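Local coordinates for glutathione-specific gamma-glutamylcyclotransferase (Saccharomyces cerevisiae S288c, PDB 5HWK), which catalyses the cleavage of glutathione into 5-oxo-L-proline and a Cys-Gly dipeptide, acting on glutathione but not on other gamma-glutamyl peptides, at residues 7-12 against 154-159; 26-31 against 94-99; 120-125 against 162-167. All blocks are in the same frame, centred on the assembly; numbering follows the deposited sequence.

Interaction 1: residues 7-12 against 154-159. With BEZ (benzoic acid), chain C.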
ATOM      1  N   GLY A   7     -10.901  15.518  11.742  1.00 43.28           N
ATOM      2  CA  GLY A   7      -9.985  15.341  10.628  1.00 37.02           C
ATOM      3  C   GLY A   7     -10.107  13.952  10.037  1.00 35.88           C
ATOM      4  O   GLY A   7     -11.075  13.231  10.279  1.00 38.56           O
ATOM      5  N   ILE A   8      -9.112  13.569   9.264  0.54 32.19           N
ATOM      6  CA  ILE A   8      -9.148  12.236   8.698  0.54 33.81           C
ATOM      7  C   ILE A   8      -7.774  11.616   8.811  0.54 30.04           C
ATOM      8  O   ILE A   8      -6.739  12.297   8.820  0.54 31.63           O
ATOM      9  CB  ILE A   8      -9.695  12.131   7.255  0.54 37.11           C
ATOM     10  CG1 ILE A   8      -8.643  12.603   6.276  0.54 38.19           C
ATOM     11  CG2 ILE A   8     -10.984  12.913   7.090  0.54 37.73           C
ATOM     12  CD1 ILE A   8      -8.509  14.038   6.263  0.54 38.17           C
ATOM     13  N   TRP A   9      -7.788  10.309   8.928  1.00 26.04           N
ATOM     14  CA  TRP A   9      -6.586   9.499   8.884  1.00 24.00           C
ATOM     15  C   TRP A   9      -6.514   8.917   7.491  1.00 23.00           C
ATOM     16  O   TRP A   9      -7.501   8.410   6.988  1.00 26.35           O
ATOM     17  CB  TRP A   9      -6.687   8.366   9.899  1.00 26.41           C
ATOM     18  CG  TRP A   9      -6.571   8.932  11.333  1.00 26.84           C
ATOM     19  CD1 TRP A   9      -7.596   9.301  12.175  1.00 30.43           C
ATOM     20  CD2 TRP A   9      -5.353   9.188  12.062  1.00 27.66           C
ATOM     21  NE1 TRP A   9      -7.080   9.753  13.351  1.00 30.31           N
ATOM     22  CE2 TRP A   9      -5.715   9.686  13.324  1.00 29.68           C
ATOM     23  CE3 TRP A   9      -3.998   9.026  11.763  1.00 30.19           C
ATOM     24  CZ2 TRP A   9      -4.776  10.039  14.275  1.00 30.97           C
ATOM     25  CZ3 TRP A   9      -3.068   9.359  12.717  1.00 32.16           C
ATOM     26  CH2 TRP A   9      -3.464   9.855  13.965  1.00 32.66           C
ATOM     27  N   VAL A  10      -5.344   9.042   6.880  1.00 23.33           N
ATOM     28  CA  VAL A  10      -5.125   8.570   5.511  1.00 22.85           C
ATOM     29  C   VAL A  10      -4.025   7.521   5.550  1.00 21.81           C
ATOM     30  O   VAL A  10      -2.925   7.804   6.023  1.00 24.13           O
ATOM     31  CB  VAL A  10      -4.692   9.740   4.610  1.00 25.95           C
ATOM     32  CG1 VAL A  10      -4.370   9.246   3.167  1.00 28.76           C
ATOM     33  CG2 VAL A  10      -5.746  10.812   4.575  1.00 27.96           C
ATOM     34  N   LEU A  11      -4.286   6.341   4.971  1.00 22.93           N
ATOM     35  CA  LEU A  11      -3.266   5.308   4.877  1.00 24.62           C
ATOM     36  C   LEU A  11      -2.344   5.618   3.719  1.00 24.54           C
ATOM     37  O   LEU A  11      -2.794   6.075   2.667  1.00 27.64           O
ATOM     38  CB  LEU A  11      -3.926   3.973   4.545  1.00 27.53           C
ATOM     39  CG  LEU A  11      -4.781   3.294   5.592  1.00 29.39           C
ATOM     40  CD1 LEU A  11      -5.301   1.958   5.018  1.00 31.26           C
ATOM     41  CD2 LEU A  11      -3.941   3.112   6.810  1.00 29.74           C
ATOM     42  N   GLY A  12      -1.053   5.421   3.946  1.00 23.42           N
ATOM     43  CA  GLY A  12      -0.109   5.423   2.833  1.00 23.04           C
ATOM     44  C   GLY A  12       0.591   4.085   2.718  1.00 22.86           C
ATOM     45  O   GLY A  12       1.137   3.578   3.704  1.00 25.23           O
ATOM     46  N   ARG A 154      -9.375  -3.107  18.364  1.00 48.75           N
ATOM     47  CA  ARG A 154      -9.579  -1.700  18.076  1.00 44.30           C
ATOM     48  C   ARG A 154      -9.205  -1.410  16.632  1.00 40.54           C
ATOM     49  O   ARG A 154      -8.201  -1.912  16.116  1.00 42.67           O
ATOM     50  CB  ARG A 154      -8.726  -0.859  19.016  1.00 45.86           C
ATOM     51  CG  ARG A 154      -9.016  -1.158  20.476  1.00 49.65           C
ATOM     52  CD  ARG A 154      -8.501  -0.063  21.372  1.00 53.07           C
ATOM     53  NE  ARG A 154      -7.055  -0.134  21.507  1.00 57.59           N
ATOM     54  CZ  ARG A 154      -6.306   0.834  22.027  1.00 59.03           C
ATOM     55  NH1 ARG A 154      -6.872   1.957  22.453  1.00 58.84           N
ATOM     56  NH2 ARG A 154      -4.991   0.683  22.110  1.00 59.21           N
ATOM     57  N   VAL A 155     -10.038  -0.625  15.958  1.00 36.91           N
ATOM     58  CA  VAL A 155      -9.782  -0.294  14.559  1.00 33.53           C
ATOM     59  C   VAL A 155      -9.900   1.215  14.381  1.00 33.67           C
ATOM     60  O   VAL A 155     -10.553   1.911  15.178  1.00 34.36           O
ATOM     61  CB  VAL A 155     -10.702  -1.049  13.586  1.00 35.63           C
ATOM     62  CG1 VAL A 155     -10.430  -2.539  13.657  1.00 37.53           C
ATOM     63  CG2 VAL A 155     -12.166  -0.719  13.880  1.00 35.85           C
ATOM     64  N   LEU A 156      -9.212   1.718  13.346  1.00 32.23           N
ATOM     65  CA  LEU A 156      -9.168   3.135  12.999  1.00 30.67           C
ATOM     66  C   LEU A 156      -9.930   3.330  11.692  1.00 30.38           C
ATOM     67  O   LEU A 156      -9.658   2.613  10.707  1.00 30.28           O
ATOM     68  CB  LEU A 156      -7.701   3.591  12.860  1.00 30.50           C
ATOM     69  CG  LEU A 156      -7.454   5.087  12.728  1.00 30.89           C
ATOM     70  CD1 LEU A 156      -7.877   5.816  14.028  1.00 32.20           C
ATOM     71  CD2 LEU A 156      -5.980   5.386  12.405  1.00 31.05           C
ATOM     72  N   LEU A 157     -10.853   4.306  11.645  1.00 30.87           N
ATOM     73  CA  LEU A 157     -11.487   4.724  10.388  1.00 30.52           C
ATOM     74  C   LEU A 157     -10.477   5.540   9.563  1.00 29.02           C
ATOM     75  O   LEU A 157      -9.951   6.560  10.038  1.00 29.30           O
ATOM     76  CB  LEU A 157     -12.776   5.516  10.629  1.00 33.05           C
ATOM     77  CG  LEU A 157     -13.418   6.083   9.358  1.00 34.93           C
ATOM     78  CD1 LEU A 157     -13.870   4.961   8.411  1.00 33.93           C
ATOM     79  CD2 LEU A 157     -14.577   7.023   9.657  1.00 38.91           C
ATOM     80  N   THR A 158     -10.182   5.068   8.344  1.00 26.76           N
ATOM     81  CA  THR A 158      -9.145   5.667   7.504  1.00 28.09           C
ATOM     82  C   THR A 158      -9.635   5.793   6.070  1.00 27.73           C
ATOM     83  O   THR A 158     -10.487   5.041   5.614  1.00 32.59           O
ATOM     84  CB  THR A 158      -7.849   4.816   7.472  1.00 30.95           C
ATOM     85  OG1 THR A 158      -8.088   3.559   6.805  1.00 33.49           O
ATOM     86  CG2 THR A 158      -7.298   4.552   8.833  1.00 30.94           C
ATOM     87  N   SER A 159      -9.061   6.748   5.356  1.00 25.09           N
ATOM     88  CA  SER A 159      -9.228   6.868   3.920  0.81 23.24           C
ATOM     89  C   SER A 159      -8.002   6.293   3.240  1.00 22.33           C
ATOM     90  O   SER A 159      -6.902   6.359   3.779  1.00 24.44           O
ATOM     91  CB  SER A 159      -9.379   8.339   3.520  0.81 25.74           C
ATOM     92  OG  SER A 159     -10.629   8.842   3.990  0.81 28.94           O
TER
HETATM   93  C   BEZ C 301      -0.352   5.484  -1.291  1.00 22.22           C
HETATM   94  O1  BEZ C 301       0.776   5.722  -0.955  1.00 23.12           O
HETATM   95  O2  BEZ C 301      -1.070   4.919  -0.459  1.00 25.63           O
HETATM   96  C1  BEZ C 301      -0.831   5.774  -2.679  1.00 23.77           C
HETATM   97  C2  BEZ C 301      -2.050   5.249  -3.060  1.00 24.06           C
HETATM   98  C3  BEZ C 301      -2.510   5.436  -4.369  1.00 23.62           C
HETATM   99  C4  BEZ C 301      -1.794   6.218  -5.259  1.00 23.92           C
HETATM  100  C5  BEZ C 301      -0.595   6.775  -4.844  1.00 24.55           C
HETATM  101  C6  BEZ C 301      -0.083   6.563  -3.567  1.00 24.30           C
HETATM  102  O   HOH W   1     -10.425   8.938   9.028  1.00 30.70           O
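The indole of Trp9 carries Leu156 on one face. The CD2 methyl of Leu156 lies 4.0 Å from the centroid of the five-membered ring of Trp9 and 24° off its normal, a CH-pi contact displaced toward the rim of the ring system. The other methyl is beside it, with Leu156 CD1 4.0 Å from Trp9 CD1, and the two side chains cross at about a right angle. Leu156 reaches the ring because its CG stands opposite the backbone N (chi1 -170°). Leu157 O comes to the indole obliquely, and the ring of Tyr98 meets it from the neighbouring strand 91-99.

Further along, the isobutyl group of Leu11 lies against Thr158, whose OG1 is 3.5 Å from Leu11 CG. That hydroxyl is satisfied elsewhere, by a hydrogen bond to Val124 O, while Ser159 OG, modelled in two conformers, in one of them turns to Glu123. The backbones meet at a single bridge around Val10. Ser159 N donates to Trp9 O at 2.8 Å in the carbonyl plane, and Leu11 N donates to Ser159 O at 2.9 Å, nearly along the C=O axis. Beyond the bridge the chains part, and a water takes over, accepting from Trp9 N at 3.0 Å and donating to Leu157 O at 2.6 Å.

The strand directions are 67° apart, so 8-12 leans across 154-159 instead of running alongside it. Strand 8-12 is an outermost strand of the large antiparallel sheet, and the bridge joins it to 154-163 toward the other side, so that the sheet curls round on itself, consistent with the barrel-like core of gamma-glutamylcyclotransferases. Strand 8-12 also carries Leu11 and Gly12, which line the benzoic acid pocket and belong to the probable substrate-binding segment.

Interaction 2: residues 26-31 against 94-99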
ATOM      1  N   HIS A  26       0.199  14.050  12.214  1.00 27.17           N
ATOM      2  CA  HIS A  26       0.767  12.804  12.709  1.00 26.05           C
ATOM      3  C   HIS A  26       1.156  11.955  11.508  1.00 24.87           C
ATOM      4  O   HIS A  26       0.463  11.966  10.471  1.00 25.79           O
ATOM      5  CB  HIS A  26      -0.265  11.984  13.503  1.00 27.83           C
ATOM      6  CG  HIS A  26      -0.795  12.683  14.712  1.00 30.51           C
ATOM      7  ND1 HIS A  26      -0.224  12.551  15.954  1.00 35.19           N
ATOM      8  CD2 HIS A  26      -1.826  13.536  14.852  1.00 31.90           C
ATOM      9  CE1 HIS A  26      -0.909  13.273  16.826  1.00 34.35           C
ATOM     10  NE2 HIS A  26      -1.884  13.889  16.181  1.00 35.57           N
ATOM     11  N   ARG A  27       2.229  11.180  11.679  1.00 26.48           N
ATOM     12  CA  ARG A  27       2.673  10.201  10.673  1.00 27.16           C
ATOM     13  C   ARG A  27       3.129   8.996  11.482  1.00 30.48           C
ATOM     14  O   ARG A  27       4.182   9.047  12.126  1.00 32.42           O
ATOM     15  CB  ARG A  27       3.827  10.745   9.820  1.00 27.30           C
ATOM     16  CG  ARG A  27       4.327   9.738   8.856  1.00 28.14           C
ATOM     17  CD  ARG A  27       5.543  10.274   8.051  1.00 29.38           C
ATOM     18  NE  ARG A  27       5.972   9.383   6.968  1.00 30.30           N
ATOM     19  CZ  ARG A  27       6.857   8.406   7.134  1.00 30.83           C
ATOM     20  NH1 ARG A  27       7.386   8.194   8.336  1.00 34.14           N
ATOM     21  NH2 ARG A  27       7.235   7.662   6.077  1.00 31.84           N
ATOM     22  N   ILE A  28       2.331   7.941  11.500  1.00 27.30           N
ATOM     23  CA  ILE A  28       2.560   6.796  12.378  1.00 28.03           C
ATOM     24  C   ILE A  28       2.934   5.595  11.516  1.00 28.16           C
ATOM     25  O   ILE A  28       2.113   5.164  10.696  1.00 28.24           O
ATOM     26  CB  ILE A  28       1.296   6.468  13.190  1.00 29.33           C
ATOM     27  CG1 ILE A  28       0.852   7.671  14.040  1.00 29.63           C
ATOM     28  CG2 ILE A  28       1.520   5.181  13.991  1.00 31.35           C
ATOM     29  CD1 ILE A  28      -0.417   7.414  14.784  1.00 29.07           C
ATOM     30  N   PRO A  29       4.132   5.010  11.681  1.00 30.97           N
ATOM     31  CA  PRO A  29       4.463   3.771  10.963  1.00 30.96           C
ATOM     32  C   PRO A  29       3.463   2.707  11.366  1.00 32.75           C
ATOM     33  O   PRO A  29       3.066   2.621  12.528  1.00 35.64           O
ATOM     34  CB  PRO A  29       5.861   3.423  11.485  1.00 33.99           C
ATOM     35  CG  PRO A  29       6.389   4.658  12.067  1.00 35.68           C
ATOM     36  CD  PRO A  29       5.224   5.425  12.579  1.00 33.61           C
ATOM     37  N   ALA A  30       3.025   1.910  10.405  1.00 32.98           N
ATOM     38  CA  ALA A  30       1.894   1.041  10.688  1.00 36.62           C
ATOM     39  C   ALA A  30       2.051  -0.306  10.026  1.00 35.98           C
ATOM     40  O   ALA A  30       2.411  -0.394   8.842  1.00 35.49           O
ATOM     41  CB  ALA A  30       0.580   1.651  10.184  1.00 38.84           C
ATOM     42  N   ILE A  31       1.732  -1.347  10.792  1.00 37.09           N
ATOM     43  CA  ILE A  31       1.399  -2.650  10.247  1.00 37.78           C
ATOM     44  C   ILE A  31      -0.091  -2.599   9.953  1.00 35.75           C
ATOM     45  O   ILE A  31      -0.907  -2.528  10.881  1.00 36.58           O
ATOM     46  CB  ILE A  31       1.748  -3.758  11.244  1.00 41.00           C
ATOM     47  CG1 ILE A  31       3.234  -3.691  11.648  1.00 41.69           C
ATOM     48  CG2 ILE A  31       1.327  -5.123  10.707  1.00 42.09           C
ATOM     49  CD1 ILE A  31       3.593  -4.691  12.748  1.00 43.48           C
ATOM     50  N   GLY A  94       3.172   0.078   6.161  1.00 27.37           N
ATOM     51  CA  GLY A  94       2.957   1.389   5.572  1.00 26.76           C
ATOM     52  C   GLY A  94       2.957   2.451   6.666  1.00 26.34           C
ATOM     53  O   GLY A  94       3.664   2.334   7.668  1.00 27.73           O
ATOM     54  N   VAL A  95       2.194   3.522   6.456  0.60 25.05           N
ATOM     55  CA  VAL A  95       2.037   4.571   7.456  0.60 24.36           C
ATOM     56  C   VAL A  95       0.577   4.990   7.488  0.60 24.01           C
ATOM     57  O   VAL A  95      -0.227   4.645   6.622  0.60 23.40           O
ATOM     58  CB  VAL A  95       2.920   5.822   7.196  0.60 24.36           C
ATOM     59  CG1 VAL A  95       4.399   5.483   7.224  0.60 25.64           C
ATOM     60  CG2 VAL A  95       2.525   6.526   5.897  0.60 22.83           C
ATOM     61  N   VAL A  96       0.250   5.776   8.497  1.00 24.90           N
ATOM     62  CA  VAL A  96      -1.031   6.456   8.566  1.00 24.89           C
ATOM     63  C   VAL A  96      -0.786   7.907   8.972  1.00 25.43           C
ATOM     64  O   VAL A  96      -0.011   8.184   9.901  1.00 26.97           O
ATOM     65  CB  VAL A  96      -2.057   5.690   9.416  1.00 28.23           C
ATOM     66  CG1 VAL A  96      -1.724   5.765  10.862  1.00 30.05           C
ATOM     67  CG2 VAL A  96      -3.462   6.234   9.152  1.00 29.32           C
ATOM     68  N   TYR A  97      -1.390   8.827   8.230  1.00 23.36           N
ATOM     69  CA  TYR A  97      -1.255  10.260   8.452  1.00 22.77           C
ATOM     70  C   TYR A  97      -2.543  10.788   9.022  1.00 23.92           C
ATOM     71  O   TYR A  97      -3.619  10.325   8.669  1.00 25.48           O
ATOM     72  CB  TYR A  97      -1.087  10.966   7.095  1.00 22.44           C
ATOM     73  CG  TYR A  97       0.239  10.702   6.444  1.00 21.65           C
ATOM     74  CD1 TYR A  97       1.374  11.376   6.885  1.00 24.03           C
ATOM     75  CD2 TYR A  97       0.390   9.772   5.402  1.00 22.80           C
ATOM     76  CE1 TYR A  97       2.592  11.156   6.327  1.00 23.67           C
ATOM     77  CE2 TYR A  97       1.638   9.538   4.822  1.00 24.03           C
ATOM     78  CZ  TYR A  97       2.718  10.254   5.288  1.00 22.57           C
ATOM     79  OH  TYR A  97       3.954  10.035   4.744  1.00 24.71           O
ATOM     80  N   TYR A  98      -2.439  11.796   9.882  1.00 23.15           N
ATOM     81  CA  TYR A  98      -3.631  12.537  10.279  1.00 23.35           C
ATOM     82  C   TYR A  98      -3.619  13.897   9.613  1.00 24.93           C
ATOM     83  O   TYR A  98      -2.614  14.626   9.668  1.00 25.57           O
ATOM     84  CB  TYR A  98      -3.667  12.768  11.787  1.00 23.91           C
ATOM     85  CG  TYR A  98      -4.926  13.510  12.257  1.00 25.49           C
ATOM     86  CD1 TYR A  98      -6.170  12.886  12.256  1.00 27.66           C
ATOM     87  CD2 TYR A  98      -4.871  14.853  12.624  1.00 25.83           C
ATOM     88  CE1 TYR A  98      -7.308  13.543  12.672  1.00 29.84           C
ATOM     89  CE2 TYR A  98      -6.008  15.515  13.079  1.00 27.73           C
ATOM     90  CZ  TYR A  98      -7.205  14.851  13.094  1.00 28.69           C
ATOM     91  OH  TYR A  98      -8.359  15.484  13.492  1.00 32.61           O
ATOM     92  N   ILE A  99      -4.739  14.241   9.008  1.00 26.39           N
ATOM     93  CA  ILE A  99      -4.952  15.516   8.331  1.00 27.73           C
ATOM     94  C   ILE A  99      -5.998  16.278   9.131  1.00 29.54           C
ATOM     95  O   ILE A  99      -7.134  15.814   9.245  1.00 30.80           O
ATOM     96  CB  ILE A  99      -5.418  15.313   6.876  1.00 29.01           C
ATOM     97  CG1 ILE A  99      -4.566  14.266   6.122  1.00 28.01           C
ATOM     98  CG2 ILE A  99      -5.526  16.663   6.153  1.00 32.05           C
ATOM     99  CD1 ILE A  99      -3.115  14.594   6.032  1.00 26.86           C
TER
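Strands 26-33 and 91-99 form an antiparallel pair inside the main sheet, and on one of its faces Arg27 lies side by side with Tyr97. The extended arginine chain runs along the phenol, with Arg27 CG 3.4 Å from Tyr97 CE1. Arg27 NE then donates to Tyr97 OH at 3.1 Å, the oxygen lying at the guanidinium edge and near its plane, with an angle at the hydrogen of 152°. Val95, modelled in two conformers, in one of them places CG1 over the centre of the guanidinium. Both polar ends also reach backbone carbonyls of helix 15-18: Arg27 NH2 bonds to Ile17 O, and Tyr97 OH to Leu16 O, Leu16 being a residue of the benzoic acid pocket. With an alanine in place of Arg27, Tyr97 OH would probably lose its NE donor, the phenol the aliphatic chain beside it, and Ile17 O this partner.

Along the backbones, alternate residues exchange bonds in antiparallel fashion. Ile28 and Val96 share two, Ile28 N to Val96 O at 2.8 Å and Val96 N to Ile28 O at 2.9 Å, and Ala30 pairs likewise with Gly94. Pro29 falls opposite Val95 in a non-hydrogen-bonded pair, so its lack of an N-H costs this pair no bond.

The other face carries Ile28 and Val96, whose CB and CG1 are 3.9 Å apart and which both pack on Trp9. At its end His26 and Tyr98 point the same way, Tyr98 CB lying 3.7 Å from His26 CD2 at the imidazole edge. Their planes are 73° apart, while His26 ND1 is held by Glu137.

Interaction 3: residues 120-125 against 162-167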
ATOM      1  N   THR A 120      -9.255   4.817  -6.851  1.00 22.21           N
ATOM      2  CA  THR A 120     -10.463   5.360  -6.216  1.00 24.38           C
ATOM      3  C   THR A 120     -10.267   5.487  -4.720  1.00 24.26           C
ATOM      4  O   THR A 120      -9.433   4.797  -4.101  1.00 23.57           O
ATOM      5  CB  THR A 120     -11.684   4.480  -6.551  1.00 26.06           C
ATOM      6  OG1 THR A 120     -11.384   3.106  -6.240  1.00 25.85           O
ATOM      7  CG2 THR A 120     -12.057   4.602  -8.038  1.00 26.64           C
ATOM      8  N   LEU A 121     -11.026   6.416  -4.142  1.00 26.46           N
ATOM      9  CA  LEU A 121     -10.873   6.751  -2.739  1.00 26.86           C
ATOM     10  C   LEU A 121     -11.890   5.931  -1.953  1.00 27.18           C
ATOM     11  O   LEU A 121     -13.075   5.914  -2.307  1.00 28.94           O
ATOM     12  CB  LEU A 121     -11.170   8.230  -2.573  1.00 27.42           C
ATOM     13  CG  LEU A 121     -11.072   8.756  -1.153  1.00 28.82           C
ATOM     14  CD1 LEU A 121      -9.690   8.574  -0.555  1.00 29.84           C
ATOM     15  CD2 LEU A 121     -11.493  10.226  -1.169  1.00 32.65           C
ATOM     16  N   HIS A 122     -11.419   5.264  -0.891  1.00 26.95           N
ATOM     17  CA  HIS A 122     -12.250   4.409  -0.065  1.00 27.28           C
ATOM     18  C   HIS A 122     -12.081   4.782   1.397  1.00 26.59           C
ATOM     19  O   HIS A 122     -11.046   5.260   1.829  1.00 27.30           O
ATOM     20  CB  HIS A 122     -11.899   2.960  -0.240  1.00 28.17           C
ATOM     21  CG  HIS A 122     -12.076   2.490  -1.644  1.00 29.72           C
ATOM     22  ND1 HIS A 122     -13.196   1.808  -2.060  1.00 32.65           N
ATOM     23  CD2 HIS A 122     -11.312   2.673  -2.744  1.00 30.09           C
ATOM     24  CE1 HIS A 122     -13.087   1.533  -3.347  1.00 33.72           C
ATOM     25  NE2 HIS A 122     -11.961   2.064  -3.787  1.00 32.70           N
ATOM     26  N   GLU A 123     -13.148   4.588   2.168  1.00 28.06           N
ATOM     27  CA  GLU A 123     -13.079   4.754   3.601  1.00 31.09           C
ATOM     28  C   GLU A 123     -13.277   3.386   4.235  1.00 33.35           C
ATOM     29  O   GLU A 123     -14.261   2.677   3.914  1.00 36.12           O
ATOM     30  CB  GLU A 123     -14.183   5.709   4.064  1.00 35.36           C
ATOM     31  CG  GLU A 123     -13.839   7.184   3.961  1.00 46.30           C
ATOM     32  CD  GLU A 123     -13.572   7.691   2.550  1.00 54.86           C
ATOM     33  OE1 GLU A 123     -14.382   7.435   1.626  1.00 56.62           O
ATOM     34  OE2 GLU A 123     -12.523   8.356   2.354  1.00 59.53           O
ATOM     35  N   VAL A 124     -12.356   3.008   5.115  1.00 33.09           N
ATOM     36  CA  VAL A 124     -12.323   1.668   5.669  1.00 34.05           C
ATOM     37  C   VAL A 124     -11.905   1.732   7.123  1.00 33.84           C
ATOM     38  O   VAL A 124     -11.136   2.597   7.519  1.00 31.88           O
ATOM     39  CB  VAL A 124     -11.453   0.702   4.850  1.00 38.81           C
ATOM     40  CG1 VAL A 124      -9.981   1.125   4.878  1.00 36.37           C
ATOM     41  CG2 VAL A 124     -11.674  -0.726   5.321  1.00 41.22           C
ATOM     42  N   GLU A 125     -12.442   0.826   7.922  1.00 37.40           N
ATOM     43  CA  GLU A 125     -12.006   0.658   9.307  1.00 38.07           C
ATOM     44  C   GLU A 125     -10.893  -0.379   9.323  1.00 38.18           C
ATOM     45  O   GLU A 125     -11.092  -1.499   8.844  1.00 42.45           O
ATOM     46  CB  GLU A 125     -13.170   0.162  10.175  1.00 38.50           C
ATOM     47  CG  GLU A 125     -14.135   1.262  10.589  1.00 42.13           C
ATOM     48  CD  GLU A 125     -15.344   0.744  11.377  1.00 42.92           C
ATOM     49  OE1 GLU A 125     -15.634  -0.456  11.319  1.00 46.18           O
ATOM     50  OE2 GLU A 125     -16.015   1.539  12.059  1.00 42.04           O
ATOM     51  N   ILE A 162      -7.060   3.198  -3.670  1.00 22.41           N
ATOM     52  CA  ILE A 162      -6.867   1.821  -4.094  1.00 24.02           C
ATOM     53  C   ILE A 162      -7.157   1.717  -5.574  1.00 21.83           C
ATOM     54  O   ILE A 162      -8.127   2.302  -6.054  1.00 24.02           O
ATOM     55  CB  ILE A 162      -7.845   0.870  -3.348  1.00 28.44           C
ATOM     56  CG1 ILE A 162      -7.467   0.866  -1.864  1.00 33.93           C
ATOM     57  CG2 ILE A 162      -7.804  -0.548  -3.972  1.00 29.45           C
ATOM     58  CD1 ILE A 162      -8.309  -0.038  -1.001  1.00 36.51           C
ATOM     59  N   GLY A 163      -6.330   0.952  -6.304  1.00 21.97           N
ATOM     60  CA  GLY A 163      -6.718   0.488  -7.645  1.00 21.74           C
ATOM     61  C   GLY A 163      -7.448  -0.812  -7.474  1.00 22.70           C
ATOM     62  O   GLY A 163      -6.818  -1.816  -7.172  1.00 23.42           O
ATOM     63  N   THR A 164      -8.777  -0.801  -7.553  1.00 24.21           N
ATOM     64  CA  THR A 164      -9.501  -2.032  -7.270  1.00 25.43           C
ATOM     65  C   THR A 164      -9.358  -3.013  -8.446  1.00 24.96           C
ATOM     66  O   THR A 164      -8.924  -2.654  -9.570  1.00 24.29           O
ATOM     67  CB  THR A 164     -10.989  -1.768  -7.082  1.00 27.97           C
ATOM     68  OG1 THR A 164     -11.509  -1.357  -8.341  1.00 31.53           O
ATOM     69  CG2 THR A 164     -11.271  -0.696  -6.014  1.00 28.86           C
ATOM     70  N   ILE A 165      -9.799  -4.255  -8.198  1.00 27.87           N
ATOM     71  CA  ILE A 165      -9.693  -5.300  -9.209  1.00 30.93           C
ATOM     72  C   ILE A 165     -10.430  -4.983 -10.511  1.00 29.40           C
ATOM     73  O   ILE A 165     -10.046  -5.493 -11.579  1.00 31.54           O
ATOM     74  CB  ILE A 165     -10.008  -6.691  -8.634  1.00 34.23           C
ATOM     75  CG1 ILE A 165     -11.514  -6.820  -8.361  1.00 36.33           C
ATOM     76  CG2 ILE A 165      -9.159  -6.953  -7.382  1.00 36.94           C
ATOM     77  CD1 ILE A 165     -11.951  -8.167  -7.772  1.00 37.68           C
ATOM     78  N   ASP A 166     -11.417  -4.100 -10.488  1.00 30.01           N
ATOM     79  CA  ASP A 166     -12.200  -3.790 -11.682  1.00 32.90           C
ATOM     80  C   ASP A 166     -11.678  -2.586 -12.452  1.00 29.20           C
ATOM     81  O   ASP A 166     -12.198  -2.259 -13.533  1.00 31.10           O
ATOM     82  CB  ASP A 166     -13.662  -3.551 -11.297  1.00 38.18           C
ATOM     83  CG  ASP A 166     -13.800  -2.553 -10.170  1.00 48.84           C
ATOM     84  OD1 ASP A 166     -13.553  -1.355 -10.442  1.00 53.94           O
ATOM     85  OD2 ASP A 166     -14.112  -2.949  -9.019  1.00 56.70           O
ATOM     86  N   ASN A 167     -10.662  -1.907 -11.936  1.00 25.40           N
ATOM     87  CA  ASN A 167     -10.275  -0.646 -12.558  1.00 25.37           C
ATOM     88  C   ASN A 167      -9.504  -0.924 -13.857  1.00 24.56           C
ATOM     89  O   ASN A 167      -8.854  -1.960 -13.995  1.00 24.14           O
ATOM     90  CB  ASN A 167      -9.539   0.241 -11.516  1.00 25.01           C
ATOM     91  CG  ASN A 167      -8.020   0.137 -11.573  1.00 23.28           C
ATOM     92  OD1 ASN A 167      -7.377   0.834 -12.369  1.00 23.21           O
ATOM     93  ND2 ASN A 167      -7.447  -0.704 -10.730  1.00 23.94           N
TER
HETATM   94  O   HOH W   2     -10.146   1.618  -8.391  1.00 25.27           O
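His122 and Thr164 cross at about a right angle, the threonine methyl pressing obliquely on the imidazole with Thr164 CG2 3.6 Å from His122 NE2. The same ring crosses Ile162 equally squarely, His122 CD2 lying 4.0 Å from Ile162 CB. Thr120 is the third member of the cluster and also stands across Thr164, its OG1 3.8 Å from Thr164 CG2. Its chi1 of 52° sets that hydroxyl between the backbone N and the carbonyl carbon, where His122 NE2 donates to it at 2.7 Å, 24° out of the imidazole plane.

Beneath the side chains, Thr120 and Ile162 form an antiparallel hydrogen-bonded pair in the later part of strand 154-163. Thr120 N donates to Ile162 O and Ile162 N to Thr120 O, both at 2.9 Å. The chain then leaves the sheet in a type I turn from Thr164 to Asn167, in which Thr164 O accepts from both Asn167 N and Asn167 ND2, the latter at 2.7 Å.

A water joins the turn to the sheet, accepting from Thr120 OG1 at 2.9 Å and from Thr164 N while donating to Ile162 O. The donors therefore run in one direction, from imidazole to hydroxyl to water to carbonyl, which is consistent with a proton on His122 NE2 and probably fixes the rotation of both the ring and the Thr120 hydroxyl.

Overall arrangement
From the N terminus, residues 7-12 open the longest loop, which interaction 1 closes only when the chain arrives at 154-159. Interaction 2 lies wholly within it, joining 26-31 to 94-99. After interaction 2 has closed, and while the first loop is still open, 120-125 begins interaction 3, whose partner 162-167 follows 154-159, so interactions 1 and 3 cross while 2 and 3 stand in series. All three belong to one sheet. Strand 8-12 adjoins 91-99, where Val10 N faces Tyr97 O, tying interaction 1 to 2; strand 154-163 serves both 1 and 3, and Thr158 N faces Val124 O between them. Interactions 2 and 3 do not touch, their nearest atoms being about 9 Å apart.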